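Local coordinates for protein copper-containing nitrite reductase (Hyphomicrobium denitrificans 1NES1, PDB 6TFO) that probably reduces nitrite to nitric oxide with electrons from cytochrome c, using several copper ions held in a homotrimer whose chains are built of cupredoxin domains, at residues 112-117 with 121-126; 263-266 with 270-273. One frame throughout, in Å; residues are numbered along the deposited sequence.

Contact 1: 112-117 with 121-126; sequences QFDYYC and GHRQAG. With CU (copper (II) ion), chain L.
At the copper-binding loop of the N-terminal cupredoxin domain, Cys117 and His122 meet on one copper ion, Cys117 SG at 2.2 Å and His122 ND1 at 2.4 Å; His80 is a third ligand, and Met127 belongs to the site as well. Cys117 SG also rests 3.6 Å from His122 CB, oblique to the imidazole. Arg123, next to His122, reaches back along the strand that precedes the cysteine. Its CG stands anti to the backbone N (chi1 -172°) and its chain runs out straight, which lays the guanidinium flat over the Tyr116 ring, planes 5° apart and centres 3.8 Å apart, a stacked cation-pi pair. NH1 then reaches Asp114 OD2 at 3.0 Å in a bent salt bridge; OD2 lies in the guanidinium plane and accepts through its anti lone pair. Gln128 takes Arg123 NE, and Asp85 holds the Tyr116 hydroxyl, so both stacked groups are fixed at their polar ends as well. A water bridges the backbones, donating to Cys117 O at 2.7 Å and accepting from Arg123 N at 2.9 Å. Cysteine just past the strand and histidine in the following loop, each giving one ligand, is the arrangement of a type 1 copper site.

Contact 2: 263-266 with 270-273; sequences CATP and NHIT. With CU (copper (II) ion), chain J.
With chi1 at -175°, Cys263 swings SG to the far side of CB from the backbone nitrogen, while His271 turns CG anti to the carbonyl carbon (chi1 -71°); these two settings bring thiolate and imidazole together on one copper ion. The metal is bound by Cys263 SG and by His271 ND1, each at 2.1 Å, and His222 and Met276 complete the four ligands. Sharing the ion brings the two ligand atoms themselves close, Cys263 SG lying 3.4 Å from His271 ND1. The sulfur approaches the imidazole obliquely, neither squarely over it nor along its rim, as expected where both groups point at a common metal. Thr265 of the same loop lies over the ring: it sets CB over one face of His271 in a CH-pi contact, 4.1 Å from the ring centroid and displaced toward the rim, and its CG2 methyl sits 4.0 Å from His271 NE2. The Thr265 hydroxyl is engaged with Ser223 and Gln240, which ties down the side chain that covers the imidazole. Thr265 N also sends a weak hydrogen bond over 3.6 Å to Cys263 SG, closing the loop back on the ligand sulfur. Ile272, next along the helix, brings CG1 to 4.3 Å from Cys263 O, a loose van der Waals contact between a methylene and a carbonyl oxygen. Cys263 directly follows strand 257-262, and its backbone is hydrogen-bonded to Met276, just before strand 277-283, the neighbour of 257-262 in the sheet. Helix 268-274, in the connection between these strands, carries His271. Trp189 of strand 184-191 meets the imidazole ring, and Ser104 of a neighbouring subunit hydrogen-bonds Pro266 O, placing the loop against the next copy of the protein.

Overall arrangement
Both contacts tie a cysteine just past a strand to a histidine downstream through one copper ion, but in different cupredoxin domains of the chain. Their centres lie about 50 Å apart, on opposite sides of the chain's centre, and their nearest atoms about 33 Å apart. Contact 1, in the peripheral N-terminal domain, is partly buried and adds charge and water to the metal bonds. Contact 2 lies nearer the chain's centre and is buried throughout; it has a CH-pi contact and no salt bridge across its segments, with a short helix carrying the histidine where in contact 1 the histidine sits in the loop before strand 128-134. Each also packs against another subunit.

Contact 1: 112-117 with 121-126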
loop_
_atom_site.group_PDB
_atom_site.type_symbol
_atom_site.label_atom_id
_atom_site.label_comp_id
_atom_site.label_asym_id
_atom_site.label_seq_id
_atom_site.Cartn_x
_atom_site.Cartn_y
_atom_site.Cartn_z
ATOM N N GLN C 112 41.977 -9.106 -0.139
ATOM C CA GLN C 112 40.514 -9.341 -0.038
ATOM C C GLN C 112 40.186 -9.752 1.392
ATOM O O GLN C 112 40.890 -10.588 1.931
ATOM C CB GLN C 112 40.054 -10.391 -1.045
ATOM C CG GLN C 112 40.542 -10.119 -2.457
ATOM C CD GLN C 112 39.516 -10.490 -3.497
ATOM O OE1 GLN C 112 39.611 -10.069 -4.638
ATOM N NE2 GLN C 112 38.511 -11.252 -3.099
ATOM N N PHE C 113 39.149 -9.155 1.966
ATOM C CA PHE C 113 38.786 -9.275 3.398
ATOM C C PHE C 113 37.274 -9.424 3.485
ATOM O O PHE C 113 36.584 -8.636 2.835
ATOM C CB PHE C 113 39.279 -8.055 4.189
ATOM C CG PHE C 113 40.739 -7.738 3.976
ATOM C CD1 PHE C 113 41.727 -8.364 4.727
ATOM C CD2 PHE C 113 41.128 -6.840 2.999
ATOM C CE1 PHE C 113 43.069 -8.076 4.516
ATOM C CE2 PHE C 113 42.472 -6.549 2.793
ATOM C CZ PHE C 113 43.443 -7.178 3.533
ATOM N N ASP C 114 36.798 -10.422 4.230
ATOM C CA ASP C 114 35.351 -10.664 4.435
ATOM C C ASP C 114 34.813 -9.593 5.365
ATOM O O ASP C 114 35.409 -9.384 6.433
ATOM C CB ASP C 114 35.073 -12.059 4.993
ATOM C CG ASP C 114 35.136 -13.160 3.943
ATOM O OD1 ASP C 114 35.345 -12.839 2.752
ATOM O OD2 ASP C 114 34.987 -14.329 4.332
ATOM N N TYR C 115 33.744 -8.931 4.940
ATOM C CA TYR C 115 32.782 -8.284 5.856
ATOM C C TYR C 115 31.639 -9.269 6.070
ATOM O O TYR C 115 31.156 -9.850 5.077
ATOM C CB TYR C 115 32.347 -6.924 5.317
ATOM C CG TYR C 115 31.460 -6.892 4.099
ATOM C CD1 TYR C 115 30.077 -6.882 4.229
ATOM C CD2 TYR C 115 31.997 -6.723 2.838
ATOM C CE1 TYR C 115 29.248 -6.782 3.127
ATOM C CE2 TYR C 115 31.184 -6.631 1.722
ATOM C CZ TYR C 115 29.807 -6.666 1.867
ATOM O OH TYR C 115 28.990 -6.556 0.779
ATOM N N TYR C 116 31.229 -9.455 7.322
ATOM C CA TYR C 116 30.223 -10.469 7.701
ATOM C C TYR C 116 29.483 -10.042 8.968
ATOM O O TYR C 116 29.963 -9.179 9.713
ATOM C CB TYR C 116 30.919 -11.816 7.888
ATOM C CG TYR C 116 31.808 -11.868 9.095
ATOM C CD1 TYR C 116 31.299 -12.235 10.327
ATOM C CD2 TYR C 116 33.149 -11.521 9.013
ATOM C CE1 TYR C 116 32.102 -12.268 11.455
ATOM C CE2 TYR C 116 33.968 -11.561 10.132
ATOM C CZ TYR C 116 33.440 -11.923 11.362
ATOM O OH TYR C 116 34.229 -11.959 12.472
ATOM N N CYS C 117 28.323 -10.645 9.201
ATOM C CA CYS C 117 27.514 -10.460 10.422
ATOM C C CYS C 117 27.946 -11.522 11.431
ATOM O O CYS C 117 28.066 -12.683 11.051
ATOM C CB CYS C 117 26.025 -10.565 10.119
ATOM S SG CYS C 117 25.005 -10.384 11.601
ATOM N N GLY C 121 24.595 -17.638 13.476
ATOM C CA GLY C 121 24.102 -18.257 12.237
ATOM C C GLY C 121 24.013 -17.309 11.048
ATOM O O GLY C 121 23.825 -17.825 9.939
ATOM N N HIS C 122 24.113 -15.986 11.224
ATOM C CA HIS C 122 23.755 -15.002 10.163
ATOM C C HIS C 122 24.770 -15.097 9.025
ATOM O O HIS C 122 24.378 -14.898 7.856
ATOM C CB HIS C 122 23.625 -13.586 10.731
ATOM C CG HIS C 122 22.350 -13.381 11.479
ATOM N ND1 HIS C 122 21.685 -12.177 11.484
ATOM C CD2 HIS C 122 21.606 -14.224 12.227
ATOM C CE1 HIS C 122 20.589 -12.286 12.218
ATOM N NE2 HIS C 122 20.509 -13.538 12.665
ATOM N N ARG C 123 26.029 -15.409 9.339
ATOM C CA ARG C 123 27.086 -15.528 8.305
ATOM C C ARG C 123 26.789 -16.769 7.445
ATOM O O ARG C 123 26.754 -16.650 6.202
ATOM C CB ARG C 123 28.464 -15.590 8.961
ATOM C CG ARG C 123 29.614 -15.508 7.964
ATOM C CD ARG C 123 30.956 -15.574 8.659
ATOM N NE ARG C 123 32.040 -15.211 7.755
ATOM C CZ ARG C 123 33.297 -14.964 8.129
ATOM N NH1 ARG C 123 34.198 -14.658 7.214
ATOM N NH2 ARG C 123 33.643 -15.019 9.410
ATOM N N GLN C 124 26.581 -17.910 8.098
ATOM C CA GLN C 124 26.140 -19.186 7.469
ATOM C C GLN C 124 24.898 -18.916 6.592
ATOM O O GLN C 124 24.833 -19.447 5.483
ATOM C CB GLN C 124 25.838 -20.263 8.527
ATOM C CG GLN C 124 26.996 -20.640 9.451
ATOM C CD GLN C 124 26.966 -19.933 10.798
ATOM O OE1 GLN C 124 27.058 -18.697 10.918
ATOM N NE2 GLN C 124 26.833 -20.728 11.848
ATOM N N ALA C 125 23.945 -18.098 7.054
ATOM C CA ALA C 125 22.664 -17.811 6.361
ATOM C C ALA C 125 22.865 -16.945 5.107
ATOM O O ALA C 125 21.905 -16.808 4.340
ATOM C CB ALA C 125 21.713 -17.161 7.325
ATOM N N GLY C 126 24.046 -16.346 4.923
ATOM C CA GLY C 126 24.433 -15.588 3.710
ATOM C C GLY C 126 25.009 -14.198 3.969
ATOM O O GLY C 126 25.399 -13.546 2.971
HETATM CU CU CU L . 23.001 -10.365 10.756
HETATM O O HOH W 1 27.331 -15.105 11.960
#

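Contact 2: 263-266 with 270-273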
loop_
_atom_site.group_PDB
_atom_site.type_symbol
_atom_site.label_atom_id
_atom_site.label_comp_id
_atom_site.label_asym_id
_atom_site.label_seq_id
_atom_site.Cartn_x
_atom_site.Cartn_y
_atom_site.Cartn_z
ATOM N N CYS C 263 19.930 35.625 -10.471
ATOM C CA CYS C 263 18.767 35.731 -11.389
ATOM C C CYS C 263 17.502 36.032 -10.565
ATOM O O CYS C 263 17.411 35.576 -9.416
ATOM C CB CYS C 263 18.620 34.455 -12.204
ATOM S SG CYS C 263 17.320 34.560 -13.457
ATOM N N ALA C 264 16.585 36.828 -11.112
ATOM C CA ALA C 264 15.312 37.206 -10.459
ATOM C C ALA C 264 14.171 37.075 -11.469
ATOM O O ALA C 264 13.333 37.976 -11.506
ATOM C CB ALA C 264 15.401 38.596 -9.907
ATOM N N THR C 265 14.203 36.005 -12.276
ATOM C CA THR C 265 13.098 35.530 -13.160
ATOM C C THR C 265 12.371 34.391 -12.442
ATOM O O THR C 265 13.002 33.440 -11.974
ATOM C CB THR C 265 13.637 35.142 -14.550
ATOM O OG1 THR C 265 14.263 36.294 -15.116
ATOM C CG2 THR C 265 12.555 34.637 -15.486
ATOM N N PRO C 266 11.027 34.431 -12.312
ATOM C CA PRO C 266 10.311 33.370 -11.595
ATOM C C PRO C 266 10.457 32.008 -12.289
ATOM O O PRO C 266 10.543 31.974 -13.515
ATOM C CB PRO C 266 8.847 33.832 -11.633
ATOM C CG PRO C 266 8.886 35.307 -12.027
ATOM C CD PRO C 266 10.132 35.463 -12.862
ATOM N N ASN C 270 14.188 28.476 -8.278
ATOM C CA ASN C 270 14.558 27.505 -9.343
ATOM C C ASN C 270 15.817 28.011 -10.048
ATOM O O ASN C 270 16.798 27.248 -10.148
ATOM C CB ASN C 270 13.403 27.281 -10.327
ATOM C CG ASN C 270 13.653 26.181 -11.343
ATOM O OD1 ASN C 270 14.650 25.457 -11.268
ATOM N ND2 ASN C 270 12.741 26.048 -12.294
ATOM N N HIS C 271 15.785 29.255 -10.521
ATOM C CA HIS C 271 16.938 29.921 -11.187
ATOM C C HIS C 271 18.157 29.898 -10.255
ATOM O O HIS C 271 19.265 29.648 -10.735
ATOM C CB HIS C 271 16.530 31.325 -11.635
ATOM C CG HIS C 271 15.583 31.302 -12.781
ATOM N ND1 HIS C 271 15.995 31.532 -14.073
ATOM C CD2 HIS C 271 14.258 31.062 -12.842
ATOM C CE1 HIS C 271 14.962 31.432 -14.886
ATOM N NE2 HIS C 271 13.886 31.159 -14.150
ATOM N N ILE C 272 17.950 30.080 -8.953
ATOM C CA ILE C 272 19.072 30.107 -7.973
ATOM C C ILE C 272 19.636 28.694 -7.790
ATOM O O ILE C 272 20.851 28.537 -8.048
ATOM C CB ILE C 272 18.668 30.804 -6.663
ATOM C CG1 ILE C 272 18.499 32.311 -6.889
ATOM C CG2 ILE C 272 19.673 30.512 -5.553
ATOM C CD1 ILE C 272 17.824 33.023 -5.735
ATOM N N THR C 273 18.819 27.691 -7.427
ATOM C CA THR C 273 19.303 26.290 -7.222
ATOM C C THR C 273 20.084 25.808 -8.452
ATOM O O THR C 273 21.080 25.065 -8.276
ATOM C CB THR C 273 18.185 25.296 -6.857
ATOM O OG1 THR C 273 18.810 24.029 -6.640
ATOM C CG2 THR C 273 17.113 25.147 -7.911
HETATM CU CU CU J . 17.589 32.806 -14.650
#